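Local coordinates for cytokinesis protein 2 (Saccharomyces cerevisiae, PDB 4WPE) that mediates the cytoskeletal rearrangements required for cytokinesis, colocalizing with the medial actin ring after mitosis begins, and is represented here by its F-BAR domain, at residues 14-19 with 210-215; 45-50 with 97-102; 67-72 with 80-85; 161-166 with 174-179. All coordinates share one frame; numbering follows the deposited sequence.

Contact 1. Residues 14-19 with 210-215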
# COMPACT_ATOMS: atom_id res chain seq x y z
N CYS A 14 47.10 6.16 3.39
CA CYS A 14 47.18 5.41 4.64
C CYS A 14 47.34 3.89 4.50
O CYS A 14 47.29 3.18 5.51
CB CYS A 14 45.94 5.69 5.47
SG CYS A 14 45.70 7.44 5.85
N PHE A 15 47.54 3.39 3.29
CA PHE A 15 47.59 1.94 3.12
C PHE A 15 48.90 1.46 2.50
O PHE A 15 48.90 0.72 1.51
CB PHE A 15 46.40 1.47 2.29
CG PHE A 15 45.08 1.69 2.97
CD1 PHE A 15 44.53 0.69 3.77
CD2 PHE A 15 44.41 2.89 2.85
CE1 PHE A 15 43.33 0.89 4.41
CE2 PHE A 15 43.20 3.09 3.49
CZ PHE A 15 42.66 2.09 4.27
N TRP A 16 50.01 1.88 3.10
CA TRP A 16 51.33 1.46 2.65
C TRP A 16 51.97 0.50 3.65
O TRP A 16 52.52 0.92 4.67
CB TRP A 16 52.23 2.68 2.45
CG TRP A 16 51.78 3.64 1.40
CD1 TRP A 16 51.03 4.77 1.58
CD2 TRP A 16 52.06 3.58 -0.00
NE1 TRP A 16 50.82 5.40 0.38
CE2 TRP A 16 51.45 4.69 -0.62
CE3 TRP A 16 52.78 2.68 -0.81
CZ2 TRP A 16 51.53 4.93 -1.98
CZ3 TRP A 16 52.86 2.92 -2.17
CH2 TRP A 16 52.23 4.04 -2.75
N ASP A 17 51.90 -0.80 3.36
CA ASP A 17 52.51 -1.82 4.20
C ASP A 17 53.57 -2.59 3.43
O ASP A 17 53.42 -2.82 2.23
CB ASP A 17 51.44 -2.78 4.74
N PRO A 18 54.66 -3.00 4.11
CA PRO A 18 55.78 -3.71 3.48
C PRO A 18 55.44 -5.15 3.10
O PRO A 18 56.30 -5.86 2.56
CB PRO A 18 56.86 -3.68 4.56
CG PRO A 18 56.11 -3.61 5.84
CD PRO A 18 54.89 -2.78 5.55
N ASN A 19 54.22 -5.59 3.37
CA ASN A 19 53.75 -6.89 2.92
C ASN A 19 52.47 -6.76 2.11
O ASN A 19 51.77 -7.75 1.88
CB ASN A 19 53.54 -7.83 4.11
CG ASN A 19 54.85 -8.28 4.74
OD1 ASN A 19 55.55 -9.13 4.21
ND2 ASN A 19 55.17 -7.69 5.89
N HIS A 210 55.01 3.65 -7.62
CA HIS A 210 54.47 4.57 -8.62
C HIS A 210 53.04 4.18 -9.00
O HIS A 210 52.16 5.04 -9.07
CB HIS A 210 55.38 4.59 -9.85
CG HIS A 210 54.81 5.35 -11.01
ND1 HIS A 210 54.99 6.70 -11.18
CD2 HIS A 210 54.08 4.93 -12.07
CE1 HIS A 210 54.39 7.10 -12.28
NE2 HIS A 210 53.82 6.04 -12.85
N GLU A 211 52.82 2.89 -9.23
CA GLU A 211 51.51 2.41 -9.65
C GLU A 211 50.48 2.43 -8.52
O GLU A 211 49.36 2.91 -8.71
CB GLU A 211 51.61 0.99 -10.22
CG GLU A 211 52.22 0.91 -11.61
CD GLU A 211 51.35 1.54 -12.69
OE1 GLU A 211 50.70 0.78 -13.43
OE2 GLU A 211 51.32 2.78 -12.79
N TRP A 212 50.86 1.91 -7.35
CA TRP A 212 49.92 1.82 -6.23
C TRP A 212 49.45 3.20 -5.76
O TRP A 212 48.36 3.33 -5.21
CB TRP A 212 50.54 1.07 -5.06
CG TRP A 212 49.63 0.98 -3.88
CD1 TRP A 212 49.80 1.55 -2.65
CD2 TRP A 212 48.37 0.30 -3.82
NE1 TRP A 212 48.74 1.26 -1.83
CE2 TRP A 212 47.84 0.49 -2.53
CE3 TRP A 212 47.63 -0.46 -4.74
CZ2 TRP A 212 46.63 -0.05 -2.13
CZ3 TRP A 212 46.42 -1.00 -4.34
CH2 TRP A 212 45.93 -0.79 -3.05
N ALA A 213 50.27 4.21 -5.99
CA ALA A 213 49.89 5.58 -5.66
C ALA A 213 48.71 6.01 -6.52
O ALA A 213 47.92 6.86 -6.13
CB ALA A 213 51.08 6.52 -5.86
N GLN A 214 48.61 5.41 -7.70
CA GLN A 214 47.56 5.73 -8.66
C GLN A 214 46.36 4.81 -8.53
O GLN A 214 45.21 5.25 -8.61
CB GLN A 214 48.10 5.66 -10.09
CG GLN A 214 49.07 6.78 -10.45
CD GLN A 214 49.48 6.73 -11.91
OE1 GLN A 214 49.57 5.66 -12.51
NE2 GLN A 214 49.73 7.90 -12.49
N LEU A 215 46.62 3.52 -8.33
CA LEU A 215 45.55 2.53 -8.34
C LEU A 215 44.73 2.56 -7.04
O LEU A 215 43.56 2.18 -7.03
CB LEU A 215 46.12 1.13 -8.58
CG LEU A 215 46.30 0.74 -10.06
CD1 LEU A 215 47.22 1.70 -10.81
CD2 LEU A 215 46.80 -0.68 -10.19
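The loop after helix 11-14 passes helix 210-215 at side-chain distance, with the CA atoms of Trp16 and Trp212, the nearest pair, 9.0 Å apart. The gap is bridged by two indoles in a T-shaped (edge-to-face) stack. The edge of Trp212 addresses the face of Trp16: the planes stand at 89°, and the five-membered ring of Trp212 lies 4.6 Å, centroid to centroid, from the six-membered ring of Trp16. Trp212 CD1 does the touching, 3.4 Å from Trp16 CZ3 and displaced toward the rim of that face. It gets there because CG of Trp212 extends anti to the backbone N (chi1 179°). Beside the stack, Trp212 NE1 makes a weak hydrogen bond to Phe15 O at 3.4 Å, bent to 141° at the hydrogen. Trp16 CH2 also rests against Ala213 CB at 4.1 Å, so the benzo end of Trp16 spans two consecutive helix residues. Trp16 NE1 is used elsewhere, by Glu12 O. Trp212 continues inward onto Val23 and Leu26 of helix 21-35 and Ile129 of helix 76-162, while Arg279 of the second subunit packs on Trp16. A T-shaped Trp pair thus holds the N-terminal loop to helix 170-259 of the F-BAR bundle.

Contact 2. Residues 45-50 with 97-102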
# COMPACT_ATOMS: atom_id res chain seq x y z
N LYS A 45 13.50 -3.80 -6.23
CA LYS A 45 12.71 -4.63 -7.14
C LYS A 45 11.42 -5.11 -6.47
O LYS A 45 10.33 -4.90 -6.99
CB LYS A 45 13.52 -5.83 -7.62
CG LYS A 45 12.78 -6.73 -8.58
CD LYS A 45 13.67 -7.86 -9.08
CE LYS A 45 12.96 -8.67 -10.16
NZ LYS A 45 13.51 -10.05 -10.26
N GLN A 46 11.56 -5.74 -5.31
CA GLN A 46 10.42 -6.29 -4.59
C GLN A 46 9.45 -5.20 -4.15
O GLN A 46 8.23 -5.37 -4.24
CB GLN A 46 10.88 -7.09 -3.37
CG GLN A 46 11.70 -8.31 -3.71
CD GLN A 46 11.60 -9.40 -2.66
OE1 GLN A 46 12.56 -9.69 -1.95
NE2 GLN A 46 10.42 -10.00 -2.55
N ARG A 47 9.99 -4.08 -3.69
CA ARG A 47 9.20 -2.92 -3.33
C ARG A 47 8.43 -2.38 -4.54
O ARG A 47 7.27 -1.98 -4.42
CB ARG A 47 10.10 -1.83 -2.75
CG ARG A 47 9.42 -0.50 -2.52
CD ARG A 47 8.60 -0.49 -1.25
NE ARG A 47 8.71 0.79 -0.56
CZ ARG A 47 7.99 1.86 -0.87
NH1 ARG A 47 7.10 1.80 -1.85
NH2 ARG A 47 8.15 2.99 -0.19
N SER A 48 9.07 -2.38 -5.71
CA SER A 48 8.43 -1.96 -6.94
C SER A 48 7.26 -2.88 -7.29
O SER A 48 6.18 -2.42 -7.65
CB SER A 48 9.43 -1.93 -8.10
OG SER A 48 9.42 -3.17 -8.79
N GLU A 49 7.51 -4.18 -7.18
CA GLU A 49 6.50 -5.18 -7.51
C GLU A 49 5.33 -5.11 -6.54
O GLU A 49 4.19 -5.43 -6.90
CB GLU A 49 7.12 -6.59 -7.49
N LEU A 50 5.61 -4.66 -5.32
CA LEU A 50 4.59 -4.54 -4.28
C LEU A 50 3.61 -3.40 -4.57
O LEU A 50 2.40 -3.55 -4.42
CB LEU A 50 5.24 -4.32 -2.92
CG LEU A 50 4.31 -4.06 -1.73
CD1 LEU A 50 3.38 -5.23 -1.50
CD2 LEU A 50 5.11 -3.75 -0.47
N SER A 97 0.84 3.56 -8.48
CA SER A 97 1.21 2.96 -9.76
C SER A 97 2.37 3.72 -10.39
O SER A 97 3.30 3.11 -10.91
CB SER A 97 0.02 2.94 -10.72
OG SER A 97 0.38 2.35 -11.95
N LYS A 98 2.30 5.04 -10.34
CA LYS A 98 3.37 5.88 -10.86
C LYS A 98 4.64 5.70 -10.03
O LYS A 98 5.74 5.66 -10.57
CB LYS A 98 2.94 7.35 -10.87
CG LYS A 98 4.08 8.32 -11.14
CD LYS A 98 3.65 9.76 -10.88
CE LYS A 98 4.84 10.71 -11.02
NZ LYS A 98 4.43 12.14 -10.87
N GLN A 99 4.46 5.56 -8.72
CA GLN A 99 5.58 5.31 -7.81
C GLN A 99 6.24 3.98 -8.13
O GLN A 99 7.47 3.86 -8.09
CB GLN A 99 5.10 5.33 -6.36
CG GLN A 99 6.22 5.46 -5.33
CD GLN A 99 5.78 5.01 -3.95
OE1 GLN A 99 5.77 3.82 -3.64
NE2 GLN A 99 5.41 5.96 -3.10
N SER A 100 5.42 2.98 -8.45
CA SER A 100 5.91 1.65 -8.80
C SER A 100 6.82 1.69 -10.02
O SER A 100 7.89 1.08 -10.03
CB SER A 100 4.74 0.70 -9.05
OG SER A 100 5.20 -0.55 -9.52
N GLU A 101 6.39 2.41 -11.05
CA GLU A 101 7.15 2.49 -12.29
C GLU A 101 8.49 3.21 -12.10
O GLU A 101 9.50 2.81 -12.66
CB GLU A 101 6.32 3.16 -13.38
CG GLU A 101 4.95 2.52 -13.59
CD GLU A 101 4.09 3.25 -14.61
OE1 GLU A 101 4.39 4.42 -14.91
OE2 GLU A 101 3.11 2.65 -15.09
N ILE A 102 8.49 4.28 -11.30
CA ILE A 102 9.73 4.99 -11.00
C ILE A 102 10.71 4.05 -10.30
O ILE A 102 11.91 4.07 -10.57
CB ILE A 102 9.48 6.22 -10.10
CG1 ILE A 102 8.66 7.27 -10.83
CG2 ILE A 102 10.81 6.83 -9.64
CD1 ILE A 102 8.30 8.46 -9.97
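Gln99 OE1 sits at the edge of the Arg47 guanidinium, the guanidinium and amide planes 62° apart. It lies slightly out of the guanidinium plane and accepts a hydrogen bond from Arg47 NH1 at 3.0 Å; seen from the amide, the donor is tilted from the carbonyl plane. The Arg47 chain turns at its CB-CG bond (chi2 80°) to bring NH1 across. The same NH1 forms a salt bridge with Glu51, and Arg47 NE forms another with Glu89 of the second subunit, so this buried cation has two carboxylate partners, which probably offset the nearby Arg92 of that subunit. Helices 37-71 and 76-162 run antiparallel here within the F-BAR bundle, and the two segments come closest at Ser48 and Ser100, whose CA atoms are 4.8 Å apart. Small side chains permit that approach, with Ser48 CB only 3.9 Å from Ser100 O. Ser100 OG, set anti to its own backbone N (chi1 174°), donates to the main-chain Ser48 O at 2.8 Å, a side-chain-to-backbone bond between the helices. Ser48 OG turns back into its own helix and donates to Lys45 O at 2.7 Å, in the carbonyl plane on a lone pair. Lys45 O also accepts Glu49 N, so it takes two donors.

Contact 3. Residues 67-72 with 80-85; sequences KDIGTN and ETFNVV
This contact lies in the helical hairpin formed by helices 37-71 and 76-162 of the F-BAR domain, close to the short turn that joins them. Ile69 carries it from one side, and its CA lies 7.3 Å from that of Phe82. The branch that does most of the reaching is CG1-CD1, extended at chi2 (175°), which delivers the CD1 methyl to the backbone of the second helix. There CD1 packs on Phe82 CB at 3.8 Å and lies 3.4 Å from Phe82 O. The other branch works alongside: Ile69 CG2 is 3.6 Å from Asn83 OD1, and CD1 is 3.5 Å from the same oxygen, so both methyls meet that oxygen from one side. Ile69 CG1 lies obliquely to the Phe82 ring, and the Phe82 side chain also packs on Met40 of the second subunit. An alanine at Ile69 is likely to open a gap facing Phe82 CB and to leave Asn83 OD1 without the two methyls packed against it. All the cross-segment partners of Ile69 are approached by carbon, and the only apolar pair is the one with Phe82. The link is therefore consistent with van der Waals packing, without a directed polar bond between the two segments.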
# COMPACT_ATOMS: atom_id res chain seq x y z
N LYS A 67 -19.32 0.70 -9.71
CA LYS A 67 -20.50 -0.03 -10.15
C LYS A 67 -21.56 -0.09 -9.06
O LYS A 67 -22.75 -0.06 -9.34
CB LYS A 67 -20.12 -1.45 -10.60
N ASP A 68 -21.11 -0.17 -7.81
CA ASP A 68 -22.04 -0.25 -6.69
C ASP A 68 -22.75 1.08 -6.44
O ASP A 68 -23.94 1.10 -6.13
CB ASP A 68 -21.31 -0.71 -5.42
CG ASP A 68 -21.03 -2.19 -5.42
OD1 ASP A 68 -21.01 -2.79 -6.52
OD2 ASP A 68 -20.82 -2.76 -4.33
N ILE A 69 -22.02 2.18 -6.57
CA ILE A 69 -22.61 3.50 -6.43
C ILE A 69 -23.71 3.71 -7.47
O ILE A 69 -24.79 4.20 -7.16
CB ILE A 69 -21.55 4.61 -6.56
CG1 ILE A 69 -20.66 4.64 -5.31
CG2 ILE A 69 -22.20 5.97 -6.76
CD1 ILE A 69 -19.52 5.63 -5.40
N GLY A 70 -23.42 3.32 -8.71
CA GLY A 70 -24.37 3.44 -9.80
C GLY A 70 -25.57 2.52 -9.63
O GLY A 70 -26.72 2.94 -9.82
N THR A 71 -25.31 1.26 -9.30
CA THR A 71 -26.38 0.29 -9.06
C THR A 71 -27.21 0.70 -7.85
O THR A 71 -28.38 1.07 -7.98
CB THR A 71 -25.82 -1.13 -8.84
OG1 THR A 71 -25.07 -1.54 -9.99
CG2 THR A 71 -26.96 -2.11 -8.59
N ASN A 72 -26.60 0.62 -6.67
CA ASN A 72 -27.23 1.11 -5.45
C ASN A 72 -27.15 2.63 -5.41
O ASN A 72 -26.27 3.20 -4.78
CB ASN A 72 -26.55 0.52 -4.22
CG ASN A 72 -26.43 -0.98 -4.29
OD1 ASN A 72 -27.31 -1.67 -4.80
ND2 ASN A 72 -25.32 -1.51 -3.77
N GLU A 80 -22.73 12.38 -3.20
CA GLU A 80 -21.59 13.15 -3.66
C GLU A 80 -20.38 12.87 -2.76
O GLU A 80 -19.24 13.11 -3.16
CB GLU A 80 -21.91 14.65 -3.69
CG GLU A 80 -23.41 14.97 -3.77
CD GLU A 80 -23.70 16.47 -3.91
OE1 GLU A 80 -22.75 17.24 -3.67
OE2 GLU A 80 -24.84 16.86 -4.27
N THR A 81 -20.61 12.35 -1.56
CA THR A 81 -19.50 11.99 -0.69
C THR A 81 -18.99 10.59 -1.04
O THR A 81 -17.81 10.29 -0.86
CB THR A 81 -19.89 12.07 0.82
OG1 THR A 81 -18.73 12.33 1.61
CG2 THR A 81 -20.54 10.79 1.29
N PHE A 82 -19.87 9.74 -1.57
CA PHE A 82 -19.46 8.41 -2.00
C PHE A 82 -18.55 8.52 -3.22
O PHE A 82 -17.68 7.68 -3.43
CB PHE A 82 -20.68 7.54 -2.33
CG PHE A 82 -21.30 6.86 -1.14
CD1 PHE A 82 -21.07 7.33 0.15
CD2 PHE A 82 -22.10 5.74 -1.30
CE1 PHE A 82 -21.65 6.71 1.24
CE2 PHE A 82 -22.67 5.11 -0.21
CZ PHE A 82 -22.44 5.59 1.06
N ASN A 83 -18.76 9.57 -4.01
CA ASN A 83 -17.98 9.78 -5.22
C ASN A 83 -16.64 10.45 -4.93
O ASN A 83 -15.67 10.27 -5.67
CB ASN A 83 -18.78 10.60 -6.24
CG ASN A 83 -19.88 9.79 -6.89
OD1 ASN A 83 -19.72 8.60 -7.18
ND2 ASN A 83 -21.02 10.43 -7.13
N VAL A 84 -16.58 11.23 -3.85
CA VAL A 84 -15.32 11.81 -3.41
C VAL A 84 -14.40 10.69 -2.94
O VAL A 84 -13.22 10.65 -3.30
CB VAL A 84 -15.51 12.84 -2.29
CG1 VAL A 84 -14.18 13.15 -1.61
CG2 VAL A 84 -16.13 14.11 -2.83
N VAL A 85 -14.95 9.78 -2.15
CA VAL A 85 -14.21 8.59 -1.72
C VAL A 85 -13.70 7.83 -2.93
O VAL A 85 -12.55 7.39 -2.97
CB VAL A 85 -15.08 7.66 -0.85
CG1 VAL A 85 -14.31 6.40 -0.49
CG2 VAL A 85 -15.54 8.37 0.41

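Contact 4. Residues 161-166 with 174-179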
# COMPACT_ATOMS: atom_id res chain seq x y z
N GLN A 161 90.35 -25.23 -5.40
CA GLN A 161 91.68 -24.64 -5.31
C GLN A 161 92.42 -25.15 -4.07
O GLN A 161 93.64 -25.20 -4.05
CB GLN A 161 91.61 -23.11 -5.30
CG GLN A 161 90.98 -22.51 -4.07
CD GLN A 161 90.94 -21.01 -4.14
OE1 GLN A 161 91.35 -20.41 -5.14
NE2 GLN A 161 90.46 -20.37 -3.07
N LEU A 162 91.66 -25.54 -3.05
CA LEU A 162 92.25 -26.16 -1.88
C LEU A 162 92.70 -27.58 -2.23
O LEU A 162 93.57 -28.16 -1.58
CB LEU A 162 91.26 -26.18 -0.71
CG LEU A 162 91.79 -26.68 0.63
CD1 LEU A 162 93.07 -25.94 1.02
CD2 LEU A 162 90.73 -26.55 1.72
N ASN A 163 92.09 -28.11 -3.28
CA ASN A 163 92.32 -29.47 -3.72
C ASN A 163 93.48 -29.59 -4.70
O ASN A 163 93.95 -30.68 -5.02
CB ASN A 163 91.05 -30.03 -4.35
CG ASN A 163 91.13 -31.50 -4.64
OD1 ASN A 163 91.50 -31.90 -5.74
ND2 ASN A 163 90.79 -32.32 -3.66
N GLU A 164 93.96 -28.44 -5.17
CA GLU A 164 94.91 -28.38 -6.27
C GLU A 164 96.22 -29.10 -5.96
O GLU A 164 96.87 -29.64 -6.86
CB GLU A 164 95.20 -26.91 -6.63
CG GLU A 164 96.01 -26.71 -7.89
CD GLU A 164 96.01 -25.27 -8.37
OE1 GLU A 164 95.62 -24.39 -7.58
OE2 GLU A 164 96.39 -25.03 -9.53
N ASN A 165 96.59 -29.14 -4.69
CA ASN A 165 97.87 -29.72 -4.28
C ASN A 165 97.85 -31.24 -4.12
O ASN A 165 98.91 -31.87 -4.01
CB ASN A 165 98.34 -29.08 -2.98
CG ASN A 165 99.01 -27.74 -3.20
OD1 ASN A 165 99.78 -27.57 -4.14
ND2 ASN A 165 98.71 -26.78 -2.33
N ASN A 166 96.66 -31.83 -4.11
CA ASN A 166 96.53 -33.27 -3.92
C ASN A 166 96.44 -34.02 -5.24
O ASN A 166 96.08 -35.20 -5.27
CB ASN A 166 95.30 -33.58 -3.07
CG ASN A 166 95.21 -32.72 -1.83
OD1 ASN A 166 96.23 -32.38 -1.21
ND2 ASN A 166 93.99 -32.35 -1.45
N GLU A 174 95.33 -31.59 -14.76
CA GLU A 174 94.64 -30.85 -15.80
C GLU A 174 93.13 -30.80 -15.53
O GLU A 174 92.51 -29.74 -15.66
CB GLU A 174 94.91 -31.48 -17.17
CG GLU A 174 94.15 -30.84 -18.32
CD GLU A 174 94.07 -31.75 -19.53
OE1 GLU A 174 95.07 -32.43 -19.84
OE2 GLU A 174 93.00 -31.77 -20.19
N HIS A 175 92.57 -31.94 -15.16
CA HIS A 175 91.15 -32.04 -14.87
C HIS A 175 90.71 -31.08 -13.77
O HIS A 175 89.62 -30.52 -13.82
CB HIS A 175 90.79 -33.47 -14.47
CG HIS A 175 89.40 -33.62 -13.94
ND1 HIS A 175 88.28 -33.51 -14.74
CD2 HIS A 175 88.94 -33.85 -12.69
CE1 HIS A 175 87.20 -33.68 -14.01
NE2 HIS A 175 87.57 -33.88 -12.75
N ASN A 176 91.57 -30.91 -12.77
CA ASN A 176 91.27 -30.03 -11.65
C ASN A 176 91.46 -28.56 -12.03
O ASN A 176 90.76 -27.69 -11.52
CB ASN A 176 92.15 -30.38 -10.45
CG ASN A 176 91.66 -29.73 -9.17
OD1 ASN A 176 90.71 -30.21 -8.54
ND2 ASN A 176 92.30 -28.64 -8.77
N LYS A 177 92.41 -28.30 -12.91
CA LYS A 177 92.64 -26.94 -13.39
C LYS A 177 91.47 -26.49 -14.26
O LYS A 177 91.11 -25.31 -14.26
CB LYS A 177 93.96 -26.84 -14.16
N ARG A 178 90.88 -27.42 -15.00
CA ARG A 178 89.71 -27.14 -15.83
C ARG A 178 88.51 -26.79 -14.96
O ARG A 178 87.82 -25.79 -15.20
CB ARG A 178 89.36 -28.32 -16.72
CG ARG A 178 90.24 -28.48 -17.95
CD ARG A 178 89.66 -29.52 -18.89
NE ARG A 178 90.62 -29.93 -19.91
CZ ARG A 178 90.75 -29.33 -21.09
NH1 ARG A 178 89.99 -28.29 -21.40
NH2 ARG A 178 91.64 -29.77 -21.97
N GLU A 179 88.27 -27.63 -13.96
CA GLU A 179 87.19 -27.41 -13.01
C GLU A 179 87.36 -26.09 -12.28
O GLU A 179 86.39 -25.39 -11.99
CB GLU A 179 87.13 -28.56 -12.01
CG GLU A 179 86.63 -29.86 -12.60
CD GLU A 179 85.24 -29.71 -13.19
OE1 GLU A 179 84.30 -29.37 -12.44
OE2 GLU A 179 85.08 -29.93 -14.41
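Asn176 reaches across to Asn163 and Glu164 from a helix turn that also carries Glu174 OE2, a single oxygen gripped by two nitrogens of Arg178. NE and NH2 of Arg178 each donate to Glu174 OE2, at 3.0 Å apiece, in a side-on salt bridge lying in the guanidinium plane; Glu174 OE2 offers NE its anti lone pair, while NH2 meets it from above the carboxylate plane. Across the contact, Asn176 CG extends anti to its backbone N (chi1 -166°), which points the amide at the other segment. Asn176 ND2 stands 3.6 Å from Glu164 CA and 4.0 Å from Glu164 CB, and it donates a hydrogen bond to Leu160 O. The setting is the hairpin of helices 76-162 and 170-259, in a predicted coiled coil at one end of the elongated F-BAR domain. Residues 163-165 keep helical backbone angles without the regular bonds, and Glu164 N makes only a weak 3.4 Å bond to Gln161 O. Through Leu160 O, the Asn176 amide ties its helix to the backbone of the preceding one. A leucine in its place would probably leave Leu160 O without this side-chain donor. The Asn163 amide crosses the Asn176 amide obliquely, their planes 39° apart, and the closest CA pair of the contact is Glu164 to Asn176 at 6.7 Å.

Overall arrangement
The four contacts are spread along a long, thin domain and none touches another. Contacts 2 and 3 join the same two helices, 37-71 and 76-162, with centres 29 Å apart, and contact 3 lies nearer the turn of that hairpin. Contact 4 sits by the turn of the next hairpin, of helices 76-162 and 170-259, with its centre 119 Å from that of contact 3; helix 76-162 runs between the two. Contact 1 is intermediate, 44 Å from contact 2 and 52 Å from contact 4 between centres, and ties the N-terminal loop to helix 170-259. Contacts 1, 2 and 3 also touch the second subunit, whereas contact 4 is reached by no other chain of the dimer.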